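PDB 5C00: MdbA protein from Corynebacterium diphtheriae, which is a thiol-disulfide oxidoreductase of the DsbA family, essential for viability, and probably forms disulfide bonds in exported proteins such as pilus subunits and toxin. Local coordinates for residues A[180-184]-A[185-189]. Residues are numbered along the deposited sequence; the frame is centred on the assembly and turned at random.
Sequences GGSVS and SPRVF
Arg-187 reaches back into the curve of the preceding loop and ties three of its residues together through its guanidinium group. Two bonds go to backbone carbonyls at the edge of that group: NH2 donates to Gly-180 O at 2.9 Å, and NH1 donates to Ser-182 O at 2.8 Å. Both acceptors lie close to the guanidinium plane, although NH1 stands well above the carbonyl plane of Ser-182 instead of approaching a lone pair. The third bond is less straight (131° at the hydrogen): NH1 also meets Ser-184 OG at 2.9 Å, with the hydroxyl oxygen far out of the guanidinium plane. Ser-184 brings OG there with chi1 at 58°, between its backbone N and carbonyl carbon, and the same oxygen lies 3.5 Å from Arg-187 CD. The arginine chain bends at chi2 and chi3, its CG resting 3.2 Å from Ser-184 O, which lets the group turn back along the loop. NH1 uses one N-H for Ser-182 O and the other for Ser-184 OG, while NE forms a salt bridge with Glu-194, which probably steadies the positive charge and limits rotation of the group. Beyond the guanidinium bonds, Gly-180 CA sits at the edge of the Phe-189 ring, 4.3 Å from CZ. The loop follows helix 162-180, with Gly-181 leaving it at positive phi, and runs into strand 187-190 through a cis peptide before Pro-186, the cis-proline loop characteristic of the thioredoxin fold. Ser-185 and Pro-186 pack against Cys-58, which with Cys-55 makes up the probable CxxC redox motif at the start of helix 56-74, while Arg-187 and Phe-189 pair through their backbones with strand 45-52.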
loop_
_atom_site.group_PDB
_atom_site.type_symbol
_atom_site.label_atom_id
_atom_site.label_comp_id
_atom_site.label_asym_id
_atom_site.label_seq_id
_atom_site.Cartn_x
_atom_site.Cartn_y
_atom_site.Cartn_z
ATOM N N GLY A 180 -1.524 7.288 -18.232
ATOM C CA GLY A 180 -1.784 8.596 -17.635
ATOM C C GLY A 180 -0.762 9.697 -17.846
ATOM O O GLY A 180 -0.825 10.736 -17.160
ATOM N N GLY A 181 0.189 9.484 -18.757
ATOM C CA GLY A 181 1.035 10.569 -19.252
ATOM C C GLY A 181 2.296 10.867 -18.464
ATOM O O GLY A 181 3.341 11.163 -19.049
ATOM N N SER A 182 2.207 10.828 -17.134
ATOM C CA SER A 182 3.318 11.227 -16.302
ATOM C C SER A 182 3.142 10.586 -14.930
ATOM O O SER A 182 2.064 10.078 -14.627
ATOM C CB SER A 182 3.393 12.742 -16.191
ATOM O OG SER A 182 2.279 13.280 -15.526
ATOM N N VAL A 183 4.219 10.584 -14.161
ATOM C CA VAL A 183 4.269 9.908 -12.874
ATOM C C VAL A 183 4.014 10.911 -11.767
ATOM O O VAL A 183 4.745 11.886 -11.569
ATOM C CB VAL A 183 5.602 9.146 -12.684
ATOM C CG1 VAL A 183 5.569 8.349 -11.385
ATOM C CG2 VAL A 183 5.799 8.132 -13.810
ATOM N N SER A 184 2.925 10.672 -11.038
ATOM C CA SER A 184 2.576 11.449 -9.879
ATOM C C SER A 184 1.634 10.548 -9.024
ATOM O O SER A 184 1.269 9.461 -9.447
ATOM C CB SER A 184 1.927 12.751 -10.297
ATOM O OG SER A 184 0.776 12.532 -11.083
ATOM N N SER A 185 1.260 11.000 -7.846
ATOM C CA SER A 185 0.454 10.203 -6.941
ATOM C C SER A 185 -0.290 11.148 -5.975
ATOM O O SER A 185 0.205 12.253 -5.722
ATOM C CB SER A 185 1.351 9.270 -6.155
ATOM O OG SER A 185 2.230 10.047 -5.353
ATOM N N PRO A 186 -1.481 10.752 -5.497
ATOM C CA PRO A 186 -2.224 9.554 -5.858
ATOM C C PRO A 186 -2.878 9.638 -7.240
ATOM O O PRO A 186 -3.205 10.729 -7.712
ATOM C CB PRO A 186 -3.323 9.490 -4.836
ATOM C CG PRO A 186 -3.629 10.924 -4.512
ATOM C CD PRO A 186 -2.276 11.602 -4.579
ATOM N N ARG A 187 -3.108 8.471 -7.841
ATOM C CA ARG A 187 -3.885 8.380 -9.070
ATOM C C ARG A 187 -4.822 7.181 -8.968
ATOM O O ARG A 187 -4.435 6.143 -8.462
ATOM C CB ARG A 187 -2.968 8.163 -10.297
ATOM C CG ARG A 187 -1.758 9.087 -10.408
ATOM C CD ARG A 187 -2.075 10.490 -10.848
ATOM N NE ARG A 187 -2.389 10.497 -12.264
ATOM C CZ ARG A 187 -1.506 10.469 -13.271
ATOM N NH1 ARG A 187 -0.205 10.600 -13.067
ATOM N NH2 ARG A 187 -1.953 10.366 -14.501
ATOM N N VAL A 188 -6.032 7.314 -9.479
ATOM C CA VAL A 188 -6.982 6.221 -9.461
ATOM C C VAL A 188 -7.583 6.027 -10.868
ATOM O O VAL A 188 -7.936 6.993 -11.534
ATOM C CB VAL A 188 -8.103 6.533 -8.478
ATOM C CG1 VAL A 188 -9.230 5.503 -8.582
ATOM C CG2 VAL A 188 -7.555 6.651 -7.045
ATOM N N PHE A 189 -7.683 4.792 -11.294
ATOM C CA PHE A 189 -8.349 4.426 -12.542
ATOM C C PHE A 189 -9.412 3.405 -12.210
ATOM O O PHE A 189 -9.199 2.492 -11.348
ATOM C CB PHE A 189 -7.331 3.760 -13.513
ATOM C CG PHE A 189 -6.227 4.684 -14.002
ATOM C CD1 PHE A 189 -5.196 5.071 -13.175
ATOM C CD2 PHE A 189 -6.196 5.118 -15.329
ATOM C CE1 PHE A 189 -4.170 5.908 -13.621
ATOM C CE2 PHE A 189 -5.181 5.915 -15.785
ATOM C CZ PHE A 189 -4.185 6.351 -14.931
#